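Local coordinates for protein putative cellulase CEL6 (Mycobacterium tuberculosis, PDB 1UP3) that probably hydrolyses beta-1,4-glucosidic bonds of cellulose as an endoglucanase of glycoside hydrolase family 6, at residues A[138-143]-A[175-180]; A[8-13]-A[256-261]; A[89-92]-A[96-99]; A[169-174]-A[206-211]. All blocks are in the same frame, centred on the assembly; numbering follows the deposited sequence.

All four contacts belong to the alpha/beta barrel-like fold of family 6, built on a parallel sheet of seven strands with helices packed outside it. Contact 2 joins the N-terminal segment to the last strand, 254-258, and so spans the other three along the sequence; their centres lie about 24 to 26 Å from its own. Contact 3 comes next, at the start of helix 94-108, followed by contacts 1 and 4, whose segments alternate along the chain. These two share helix 167-176 and have centres about 12 Å apart. Contacts 3 and 1 also touch, so that 3, 1 and 4 link helices 94-108, 130-147, 167-176 and 195-208 side by side around the sheet.

Contact 1 (A[138-143]-A[175-180]); sequences DLVRYA and NDVGVG
Arg141 makes the polar part of the contact with Asp176, using both the backbone and the side chain of that residue. Its NE donates to Asp176 O at 3.1 Å with a nearly straight N-H...O angle of 164°, approaching in the carbonyl plane. NH2 adds a salt bridge to Asp176 OD2, a weak bond at 3.4 Å; the oxygen lies at the edge of the guanidinium, but the carboxylate is turned 82° from it. The same NH2 also meets Asp138 OD1, at 2.8 Å, one turn earlier in its own helix. Asp138, Arg141 and Asp176 thus form a salt-bridge network in which the two carboxylates share NH2, and a bend of the arginine chain at chi3 (-24°) swings the group into place. Gln134 gives Asp138 OD1 a further hydrogen bond.

The carbonyl that NE grips belongs to the end of helix 167-176, which closes in a Schellman motif with Gly178, at positive phi, as C-prime residue. Gly178 N returns to Asn175 O, and Val179 N to Leu174 O. The arginine's positive charge at this terminus would be favourable to the helix dipole.

The apolar contact is a valine pair, Val177 CG2 lying 4.1 Å from Val140 CG1 with the two side chains crossing obliquely. Carbons of Arg141 meet the Val177 carbonyl instead: CG comes to 3.5 Å from Val177 O, and a CA-H...O contact links Arg141 CA to the same oxygen.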
loop_
_atom_site.group_PDB
_atom_site.type_symbol
_atom_site.label_atom_id
_atom_site.label_comp_id
_atom_site.label_asym_id
_atom_site.label_seq_id
_atom_site.Cartn_x
_atom_site.Cartn_y
_atom_site.Cartn_z
ATOM N N ASP A 138 -3.520 18.777 3.294
ATOM C CA ASP A 138 -2.475 19.282 4.190
ATOM C C ASP A 138 -1.782 18.202 5.008
ATOM O O ASP A 138 -0.561 18.276 5.208
ATOM C CB ASP A 138 -3.010 20.365 5.110
ATOM C CG ASP A 138 -3.438 21.609 4.372
ATOM O OD1 ASP A 138 -3.056 21.808 3.191
ATOM O OD2 ASP A 138 -4.179 22.441 4.927
ATOM N N LEU A 139 -2.536 17.192 5.453
ATOM C CA LEU A 139 -1.973 16.080 6.208
ATOM C C LEU A 139 -1.095 15.178 5.341
ATOM O O LEU A 139 -0.035 14.745 5.780
ATOM C CB LEU A 139 -3.102 15.275 6.863
ATOM C CG LEU A 139 -3.842 16.051 7.950
ATOM C CD1 LEU A 139 -5.018 15.202 8.435
ATOM C CD2 LEU A 139 -2.991 16.506 9.064
ATOM N N VAL A 140 -1.506 14.943 4.098
ATOM C CA VAL A 140 -0.695 14.157 3.204
ATOM C C VAL A 140 0.580 14.929 2.867
ATOM O O VAL A 140 1.654 14.344 2.798
ATOM C CB VAL A 140 -1.480 13.700 1.961
ATOM C CG1 VAL A 140 -0.549 12.952 0.998
ATOM C CG2 VAL A 140 -2.625 12.792 2.410
ATOM N N ARG A 141 0.450 16.223 2.607
ATOM C CA ARG A 141 1.635 17.044 2.384
ATOM C C ARG A 141 2.583 17.035 3.596
ATOM O O ARG A 141 3.820 16.978 3.436
ATOM C CB ARG A 141 1.228 18.486 2.030
ATOM C CG ARG A 141 2.447 19.321 1.603
ATOM C CD ARG A 141 2.134 20.785 1.231
ATOM N NE ARG A 141 0.771 20.937 0.825
ATOM C CZ ARG A 141 -0.229 21.532 1.471
ATOM N NH1 ARG A 141 -0.061 22.212 2.611
ATOM N NH2 ARG A 141 -1.442 21.456 0.903
ATOM N N TYR A 142 2.023 17.067 4.802
ATOM C CA TYR A 142 2.810 16.999 6.024
ATOM C C TYR A 142 3.612 15.683 6.079
ATOM O O TYR A 142 4.798 15.674 6.388
ATOM C CB TYR A 142 1.911 17.127 7.250
ATOM C CG TYR A 142 2.710 17.236 8.539
ATOM C CD1 TYR A 142 3.243 18.431 8.929
ATOM C CD2 TYR A 142 2.980 16.106 9.314
ATOM C CE1 TYR A 142 4.018 18.546 10.078
ATOM C CE2 TYR A 142 3.750 16.210 10.484
ATOM C CZ TYR A 142 4.283 17.446 10.833
ATOM O OH TYR A 142 5.061 17.624 11.977
ATOM N N ALA A 143 2.956 14.578 5.728
ATOM C CA ALA A 143 3.637 13.298 5.661
ATOM C C ALA A 143 4.805 13.319 4.687
ATOM O O ALA A 143 5.882 12.867 5.006
ATOM C CB ALA A 143 2.658 12.203 5.307
ATOM N N ASN A 175 0.382 17.025 -7.138
ATOM C CA ASN A 175 1.191 18.233 -7.227
ATOM C C ASN A 175 0.941 19.109 -6.011
ATOM O O ASN A 175 1.898 19.658 -5.460
ATOM C CB ASN A 175 0.962 18.953 -8.563
ATOM C CG ASN A 175 1.659 18.245 -9.712
ATOM O OD1 ASN A 175 2.741 17.621 -9.540
ATOM N ND2 ASN A 175 1.060 18.328 -10.898
ATOM N N ASP A 176 -0.309 19.206 -5.579
ATOM C CA ASP A 176 -0.661 19.964 -4.383
ATOM C C ASP A 176 -0.027 19.450 -3.102
ATOM O O ASP A 176 0.210 20.242 -2.194
ATOM C CB ASP A 176 -2.160 19.976 -4.161
ATOM C CG ASP A 176 -2.570 20.962 -3.061
ATOM O OD1 ASP A 176 -2.326 22.176 -3.252
ATOM O OD2 ASP A 176 -3.102 20.630 -1.965
ATOM N N VAL A 177 0.234 18.145 -2.991
ATOM C CA VAL A 177 0.798 17.629 -1.737
ATOM C C VAL A 177 2.317 17.479 -1.809
ATOM O O VAL A 177 2.917 16.921 -0.925
ATOM C CB VAL A 177 0.113 16.296 -1.277
ATOM C CG1 VAL A 177 -1.391 16.477 -1.112
ATOM C CG2 VAL A 177 0.470 15.161 -2.258
ATOM N N GLY A 178 2.898 18.003 -2.885
ATOM C CA GLY A 178 4.322 18.038 -3.102
ATOM C C GLY A 178 4.950 16.737 -3.501
ATOM O O GLY A 178 6.025 16.431 -3.043
ATOM N N VAL A 179 4.300 15.971 -4.374
ATOM C CA VAL A 179 4.853 14.725 -4.901
ATOM C C VAL A 179 6.304 14.853 -5.417
ATOM O O VAL A 179 7.069 13.889 -5.376
ATOM C CB VAL A 179 3.927 14.123 -5.994
ATOM C CG1 VAL A 179 3.901 15.016 -7.235
ATOM C CG2 VAL A 179 4.330 12.716 -6.371
ATOM N N GLY A 180 6.645 16.037 -5.916
ATOM C CA GLY A 180 7.994 16.384 -6.333
ATOM C C GLY A 180 9.092 16.171 -5.306
ATOM O O GLY A 180 10.263 15.954 -5.682
#

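Contact 2 (A[8-13]-A[256-261]); sequences KPFYVD and AYLWIK
Phe10 and Leu258 meet face to methyl. The CD2 branch of the leucine stands over one face of the phenyl ring, 3.5 Å above its plane and 3.7 Å from the centroid, only 17° off the ring normal. This is a CH-pi contact, somewhat displaced toward the far end of the ring, where Leu258 CD2 comes within 3.5 Å of Phe10 CZ. The two side chains cross at about a right angle, and the leucine uses one methyl alone to reach the ring.

Both side chains take the same first torsion. In Phe10, CG lies anti to the carbonyl carbon (chi1 -61°), which sends the ring from the loop toward strand 254-258. Leu258 continues with its CD1 branch extended (chi2 174°), and this turns CD2 aside, to the phenyl face. Ala256, two residues earlier and on the same strand, adds its CB at 4.2 Å from Phe10 CZ, an oblique approach. Since the CA atoms of Phe10 and Leu258 are 8.8 Å apart, side chains do all the bridging between the two backbones.

Around them, Phe10 also packs on Pro39, while backbone bonds tie Pro9 and Tyr11 to Met70. The Phe10 side chain thereby bridges Val72 of strand 72-75 and the edge strand 254-258. With carbon touching carbon throughout, the join rests on dispersion and burial of apolar surface; any selectivity would come from fit rather than from polar pairing.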
loop_
_atom_site.group_PDB
_atom_site.type_symbol
_atom_site.label_atom_id
_atom_site.label_comp_id
_atom_site.label_asym_id
_atom_site.label_seq_id
_atom_site.Cartn_x
_atom_site.Cartn_y
_atom_site.Cartn_z
ATOM N N LYS A 8 18.468 -4.342 -3.495
ATOM C CA LYS A 8 18.292 -5.463 -2.561
ATOM C C LYS A 8 16.917 -6.038 -2.532
ATOM O O LYS A 8 15.963 -5.374 -2.951
ATOM C CB LYS A 8 18.764 -5.100 -1.175
ATOM C CG LYS A 8 18.029 -4.003 -0.578
ATOM C CD LYS A 8 18.801 -3.423 0.621
ATOM C CE LYS A 8 18.222 -2.116 1.058
ATOM N NZ LYS A 8 18.425 -1.084 -0.025
ATOM N N PRO A 9 16.788 -7.272 -2.069
ATOM C CA PRO A 9 15.473 -7.875 -2.083
ATOM C C PRO A 9 14.530 -7.163 -1.131
ATOM O O PRO A 9 14.974 -6.545 -0.175
ATOM C CB PRO A 9 15.714 -9.315 -1.640
ATOM C CG PRO A 9 16.985 -9.276 -0.880
ATOM C CD PRO A 9 17.819 -8.174 -1.509
ATOM N N PHE A 10 13.232 -7.261 -1.414
ATOM C CA PHE A 10 12.230 -6.754 -0.502
ATOM C C PHE A 10 12.108 -7.706 0.701
ATOM O O PHE A 10 12.223 -8.932 0.580
ATOM C CB PHE A 10 10.891 -6.564 -1.224
ATOM C CG PHE A 10 10.971 -5.579 -2.363
ATOM C CD1 PHE A 10 11.217 -4.256 -2.112
ATOM C CD2 PHE A 10 10.835 -6.007 -3.679
ATOM C CE1 PHE A 10 11.315 -3.334 -3.135
ATOM C CE2 PHE A 10 10.965 -5.083 -4.736
ATOM C CZ PHE A 10 11.209 -3.769 -4.459
ATOM N N TYR A 11 11.853 -7.127 1.866
ATOM C CA TYR A 11 11.800 -7.893 3.118
ATOM C C TYR A 11 10.574 -8.780 3.240
ATOM O O TYR A 11 9.456 -8.310 3.068
ATOM C CB TYR A 11 11.831 -6.918 4.272
ATOM C CG TYR A 11 11.853 -7.518 5.671
ATOM C CD1 TYR A 11 12.806 -8.435 6.047
ATOM C CD2 TYR A 11 10.946 -7.096 6.627
ATOM C CE1 TYR A 11 12.831 -8.951 7.367
ATOM C CE2 TYR A 11 10.960 -7.600 7.889
ATOM C CZ TYR A 11 11.904 -8.533 8.260
ATOM O OH TYR A 11 11.893 -9.036 9.551
ATOM N N VAL A 12 10.810 -10.053 3.554
ATOM C CA VAL A 12 9.749 -10.988 3.868
ATOM C C VAL A 12 9.526 -10.948 5.392
ATOM O O VAL A 12 10.430 -11.300 6.173
ATOM C CB VAL A 12 10.106 -12.356 3.411
ATOM C CG1 VAL A 12 9.016 -13.357 3.848
ATOM C CG2 VAL A 12 10.302 -12.382 1.893
ATOM N N ASP A 13 8.329 -10.543 5.801
ATOM C CA ASP A 13 7.938 -10.457 7.212
ATOM C C ASP A 13 7.837 -11.881 7.777
ATOM O O ASP A 13 6.962 -12.659 7.359
ATOM C CB ASP A 13 6.586 -9.763 7.290
ATOM C CG ASP A 13 6.088 -9.579 8.712
ATOM O OD1 ASP A 13 6.702 -10.145 9.651
ATOM O OD2 ASP A 13 5.003 -8.966 8.923
ATOM N N ALA A 256 8.820 -0.346 -9.414
ATOM C CA ALA A 256 8.596 -1.717 -8.981
ATOM C C ALA A 256 7.165 -2.157 -9.100
ATOM O O ALA A 256 6.249 -1.336 -9.062
ATOM C CB ALA A 256 9.008 -1.887 -7.486
ATOM N N TYR A 257 7.000 -3.464 -9.192
ATOM C CA TYR A 257 5.769 -4.155 -8.810
ATOM C C TYR A 257 5.942 -4.604 -7.371
ATOM O O TYR A 257 6.977 -5.181 -7.044
ATOM C CB TYR A 257 5.490 -5.374 -9.701
ATOM C CG TYR A 257 5.506 -5.133 -11.187
ATOM C CD1 TYR A 257 5.224 -3.904 -11.719
ATOM C CD2 TYR A 257 5.832 -6.179 -12.057
ATOM C CE1 TYR A 257 5.252 -3.687 -13.121
ATOM C CE2 TYR A 257 5.874 -5.989 -13.410
ATOM C CZ TYR A 257 5.590 -4.743 -13.938
ATOM O OH TYR A 257 5.650 -4.523 -15.280
ATOM N N LEU A 258 5.001 -4.259 -6.504
ATOM C CA LEU A 258 5.034 -4.632 -5.091
ATOM C C LEU A 258 3.783 -5.369 -4.705
ATOM O O LEU A 258 2.740 -5.223 -5.372
ATOM C CB LEU A 258 5.183 -3.411 -4.176
ATOM C CG LEU A 258 6.440 -2.541 -4.358
ATOM C CD1 LEU A 258 6.329 -1.308 -3.474
ATOM C CD2 LEU A 258 7.722 -3.352 -4.097
ATOM N N TRP A 259 3.850 -6.130 -3.618
ATOM C CA TRP A 259 2.591 -6.619 -3.016
ATOM C C TRP A 259 2.323 -5.726 -1.811
ATOM O O TRP A 259 2.994 -5.864 -0.790
ATOM C CB TRP A 259 2.685 -8.088 -2.609
ATOM C CG TRP A 259 2.629 -9.042 -3.754
ATOM C CD1 TRP A 259 2.744 -8.759 -5.105
ATOM C CD2 TRP A 259 2.448 -10.456 -3.658
ATOM N NE1 TRP A 259 2.694 -9.923 -5.824
ATOM C CE2 TRP A 259 2.472 -10.972 -4.973
ATOM C CE3 TRP A 259 2.234 -11.333 -2.597
ATOM C CZ2 TRP A 259 2.338 -12.340 -5.247
ATOM C CZ3 TRP A 259 2.073 -12.702 -2.879
ATOM C CH2 TRP A 259 2.139 -13.171 -4.192
ATOM N N ILE A 260 1.456 -4.738 -1.987
ATOM C CA ILE A 260 1.164 -3.770 -0.935
ATOM C C ILE A 260 0.062 -4.320 -0.036
ATOM O O ILE A 260 0.290 -4.583 1.153
ATOM C CB ILE A 260 0.898 -2.372 -1.544
ATOM C CG1 ILE A 260 2.131 -1.956 -2.349
ATOM C CG2 ILE A 260 0.607 -1.370 -0.392
ATOM C CD1 ILE A 260 2.020 -0.662 -3.073
ATOM N N LYS A 261 -1.113 -4.563 -0.601
ATOM C CA LYS A 261 -2.110 -5.387 0.046
ATOM C C LYS A 261 -1.525 -6.767 0.317
ATOM O O LYS A 261 -0.757 -7.270 -0.496
ATOM C CB LYS A 261 -3.336 -5.502 -0.866
ATOM C CG LYS A 261 -4.385 -6.552 -0.500
ATOM C CD LYS A 261 -5.202 -6.127 0.648
ATOM C CE LYS A 261 -6.148 -7.254 1.060
ATOM N NZ LYS A 261 -7.199 -6.752 1.966
#

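Contact 3 (A[89-92]-A[96-99]); sequences GGFA and DYRG
The ring of Phe91 receives both Tyr97 CD1 and Asp96 CB at an oblique slant. The nearest side-chain atoms of the two aromatics are Phe91 CD2 and Tyr97 CD1, at 4.3 Å. The carboxylate of Asp96 is tilted 53° from the phenyl plane. Beyond the two segments, Trp100 of the same helix meets the Phe91 ring as well.

Asp96 CB is 4.0 Å from both CB and CD1 of Phe91. The backbone directs the phenylalanine CB at the first turns of helix 94-108, and CG, anti to the carbonyl carbon (chi1 -74°), then lays the CD1 edge of the ring against Asp96 CB. Ala92 CB completes the packing, 3.9 Å from Asp96 OD2. Tyr97 leads off into the core, where its OH is hydrogen-bonded to Glu118.

One water links the segments: it accepts from Ala92 N at 3.0 Å and donates to Asp96 OD2 at 3.3 Å. The loop after strand 72-75 is thus folded back on the helix it leads into, with Thr93 OG1 bonded to Asp96 N between them. Near the N-terminal end of the helix the negative charge of Asp96 would probably be favoured. The contact as a whole joins packed apolar carbons with a water-bridged carboxylate.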
loop_
_atom_site.group_PDB
_atom_site.type_symbol
_atom_site.label_atom_id
_atom_site.label_comp_id
_atom_site.label_asym_id
_atom_site.label_seq_id
_atom_site.Cartn_x
_atom_site.Cartn_y
_atom_site.Cartn_z
ATOM N N GLY A 89 -11.634 3.915 10.371
ATOM C CA GLY A 89 -10.546 3.979 11.343
ATOM C C GLY A 89 -9.766 5.274 11.192
ATOM O O GLY A 89 -10.342 6.315 10.883
ATOM N N GLY A 90 -8.458 5.192 11.393
ATOM C CA GLY A 90 -7.629 6.379 11.384
ATOM C C GLY A 90 -7.688 7.159 12.690
ATOM O O GLY A 90 -8.498 6.878 13.602
ATOM N N PHE A 91 -6.796 8.122 12.783
ATOM C CA PHE A 91 -6.739 9.010 13.917
ATOM C C PHE A 91 -7.936 9.955 13.946
ATOM O O PHE A 91 -8.539 10.269 12.914
ATOM C CB PHE A 91 -5.408 9.749 13.949
ATOM C CG PHE A 91 -4.295 8.858 14.382
ATOM C CD1 PHE A 91 -4.076 8.624 15.739
ATOM C CD2 PHE A 91 -3.516 8.213 13.471
ATOM C CE1 PHE A 91 -3.099 7.756 16.159
ATOM C CE2 PHE A 91 -2.531 7.334 13.900
ATOM C CZ PHE A 91 -2.328 7.118 15.226
ATOM N N ALA A 92 -8.241 10.438 15.139
ATOM C CA ALA A 92 -9.431 11.257 15.318
ATOM C C ALA A 92 -9.296 12.639 14.687
ATOM O O ALA A 92 -10.257 13.114 14.082
ATOM C CB ALA A 92 -9.762 11.375 16.789
ATOM N N ASP A 96 -3.519 14.790 15.918
ATOM C CA ASP A 96 -3.101 13.443 16.269
ATOM C C ASP A 96 -2.309 12.844 15.119
ATOM O O ASP A 96 -1.256 12.237 15.320
ATOM C CB ASP A 96 -4.298 12.552 16.551
ATOM C CG ASP A 96 -5.070 12.931 17.791
ATOM O OD1 ASP A 96 -4.490 13.410 18.768
ATOM O OD2 ASP A 96 -6.325 12.788 17.831
ATOM N N TYR A 97 -2.809 13.008 13.896
ATOM C CA TYR A 97 -2.133 12.411 12.743
ATOM C C TYR A 97 -0.735 13.014 12.571
ATOM O O TYR A 97 0.244 12.303 12.290
ATOM C CB TYR A 97 -2.976 12.640 11.476
ATOM C CG TYR A 97 -2.404 11.945 10.249
ATOM C CD1 TYR A 97 -2.598 10.585 10.060
ATOM C CD2 TYR A 97 -1.612 12.623 9.328
ATOM C CE1 TYR A 97 -2.054 9.911 9.002
ATOM C CE2 TYR A 97 -1.065 11.935 8.224
ATOM C CZ TYR A 97 -1.298 10.588 8.088
ATOM O OH TYR A 97 -0.769 9.872 7.029
ATOM N N ARG A 98 -0.642 14.328 12.724
ATOM C CA ARG A 98 0.677 14.935 12.616
ATOM C C ARG A 98 1.667 14.421 13.649
ATOM O O ARG A 98 2.854 14.220 13.371
ATOM C CB ARG A 98 0.579 16.452 12.648
ATOM C CG ARG A 98 -0.162 17.033 11.511
ATOM C CD ARG A 98 -0.660 18.385 11.868
ATOM N NE ARG A 98 0.266 19.375 11.398
ATOM C CZ ARG A 98 0.065 20.034 10.256
ATOM N NH1 ARG A 98 -1.034 19.811 9.534
ATOM N NH2 ARG A 98 0.948 20.912 9.834
ATOM N N GLY A 99 1.211 14.189 14.840
ATOM C CA GLY A 99 2.082 13.664 15.875
ATOM C C GLY A 99 2.541 12.254 15.550
ATOM O O GLY A 99 3.687 11.866 15.806
HETATM O O HOH W 1 -6.844 9.568 17.664
#

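Contact 4 (A[169-174]-A[206-211]); sequences AMAARL and SGLTNG
Two neighbouring helices of the outer layer, 167-176 and 195-208, touch here in the region where the second gives way to the loop before strand 213-217. Ala171 is the meeting point. Its CB lies 3.5 Å from Leu208 CB, tighter than usual for two carbons, and Leu208 CD1 approaches the same methyl at 4.1 Å. Thr209 CG2 reaches Ala171 CB at 4.0 Å, so the alanine methyl meets two consecutive residues, roughly at right angles. Leu174, one turn further on, adds its CB at 4.3 Å from Thr209 CG2.

Thr209 turns its methyl to the helix because CG2 stands anti to the carbonyl carbon, with OG1 (chi1 52°) taking the position between N and C. The hydroxyl is directed to partners of its own side, Ser212 OG and the carbonyl of Ile205, so the polar end of the threonine is satisfied apart from the apolar contact.

The turn at residues 206-211 is gathered round Ser206 O, which accepts from Thr209 N at 3.2 Å and from Gly211 N at 2.9 Å, the two amides reaching it from opposite faces of its plane. Leu208 O is taken by Asn175 ND2, a polar link from helix 167-176 beside the apolar one. The small Ala171 methyl lets the chain at Leu208 come within 5.9 Å, CA to CA. Strand 184-187 lies between the two helices in sequence, the alternating strand-helix order of this barrel-like family 6 fold.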
loop_
_atom_site.group_PDB
_atom_site.type_symbol
_atom_site.label_atom_id
_atom_site.label_comp_id
_atom_site.label_asym_id
_atom_site.label_seq_id
_atom_site.Cartn_x
_atom_site.Cartn_y
_atom_site.Cartn_z
ATOM N N ALA A 169 -6.900 14.746 -12.815
ATOM C CA ALA A 169 -7.425 15.038 -11.503
ATOM C C ALA A 169 -6.442 14.565 -10.393
ATOM O O ALA A 169 -6.165 15.310 -9.431
ATOM C CB ALA A 169 -8.790 14.401 -11.317
ATOM N N MET A 170 -5.896 13.377 -10.568
ATOM C CA MET A 170 -5.001 12.834 -9.548
ATOM C C MET A 170 -3.658 13.576 -9.604
ATOM O O MET A 170 -3.069 13.876 -8.555
ATOM C CB MET A 170 -4.876 11.328 -9.681
ATOM C CG MET A 170 -4.027 10.686 -8.591
ATOM S SD MET A 170 -4.415 11.162 -6.890
ATOM C CE MET A 170 -5.728 10.056 -6.535
ATOM N N ALA A 171 -3.163 13.913 -10.789
ATOM C CA ALA A 171 -1.906 14.651 -10.867
ATOM C C ALA A 171 -2.042 15.988 -10.152
ATOM O O ALA A 171 -1.092 16.446 -9.519
ATOM C CB ALA A 171 -1.488 14.871 -12.315
ATOM N N ALA A 172 -3.186 16.651 -10.284
ATOM C CA ALA A 172 -3.401 17.915 -9.590
ATOM C C ALA A 172 -3.266 17.760 -8.080
ATOM O O ALA A 172 -2.641 18.610 -7.402
ATOM C CB ALA A 172 -4.748 18.504 -9.928
ATOM N N ARG A 173 -3.865 16.713 -7.538
ATOM C CA ARG A 173 -3.790 16.447 -6.110
ATOM C C ARG A 173 -2.367 16.096 -5.708
ATOM O O ARG A 173 -1.893 16.543 -4.658
ATOM C CB ARG A 173 -4.779 15.369 -5.708
ATOM C CG ARG A 173 -6.211 15.779 -5.949
ATOM C CD ARG A 173 -7.259 14.761 -5.573
ATOM N NE ARG A 173 -8.538 15.209 -6.109
ATOM C CZ ARG A 173 -9.720 14.765 -5.763
ATOM N NH1 ARG A 173 -9.876 13.828 -4.839
ATOM N NH2 ARG A 173 -10.787 15.264 -6.374
ATOM N N LEU A 174 -1.687 15.261 -6.487
ATOM C CA LEU A 174 -0.285 14.902 -6.154
ATOM C C LEU A 174 0.609 16.137 -6.168
ATOM O O LEU A 174 1.480 16.289 -5.310
ATOM C CB LEU A 174 0.239 13.884 -7.168
ATOM C CG LEU A 174 -0.346 12.479 -7.004
ATOM C CD1 LEU A 174 -0.004 11.640 -8.231
ATOM C CD2 LEU A 174 0.211 11.781 -5.771
ATOM N N SER A 206 2.840 10.431 -14.461
ATOM C CA SER A 206 4.246 10.807 -14.452
ATOM C C SER A 206 4.487 12.038 -15.337
ATOM O O SER A 206 5.155 12.985 -14.936
ATOM C CB SER A 206 5.121 9.651 -14.892
ATOM O OG SER A 206 6.498 10.020 -14.909
ATOM N N GLY A 207 3.896 12.049 -16.529
ATOM C CA GLY A 207 3.999 13.181 -17.429
ATOM C C GLY A 207 3.452 14.479 -16.877
ATOM O O GLY A 207 3.951 15.565 -17.216
ATOM N N LEU A 208 2.436 14.382 -16.039
ATOM C CA LEU A 208 1.765 15.534 -15.429
ATOM C C LEU A 208 2.335 15.941 -14.074
ATOM O O LEU A 208 1.881 16.914 -13.481
ATOM C CB LEU A 208 0.270 15.227 -15.292
ATOM C CG LEU A 208 -0.472 15.015 -16.605
ATOM C CD1 LEU A 208 -1.858 14.429 -16.369
ATOM C CD2 LEU A 208 -0.561 16.325 -17.402
ATOM N N THR A 209 3.350 15.234 -13.599
ATOM C CA THR A 209 4.011 15.504 -12.320
ATOM C C THR A 209 5.518 15.600 -12.493
ATOM O O THR A 209 6.282 15.123 -11.646
ATOM C CB THR A 209 3.706 14.401 -11.292
ATOM O OG1 THR A 209 4.009 13.105 -11.868
ATOM C CG2 THR A 209 2.252 14.372 -10.963
ATOM N N ASN A 210 5.946 16.122 -13.628
ATOM C CA ASN A 210 7.384 16.369 -13.871
ATOM C C ASN A 210 8.261 15.133 -13.766
ATOM O O ASN A 210 9.395 15.189 -13.324
ATOM C CB ASN A 210 7.891 17.475 -12.942
ATOM C CG ASN A 210 9.170 18.141 -13.455
ATOM O OD1 ASN A 210 9.250 18.549 -14.622
ATOM N ND2 ASN A 210 10.188 18.238 -12.576
ATOM N N GLY A 211 7.736 14.000 -14.205
ATOM C CA GLY A 211 8.520 12.781 -14.312
ATOM C C GLY A 211 8.609 11.941 -13.062
ATOM O O GLY A 211 9.573 11.179 -12.902
#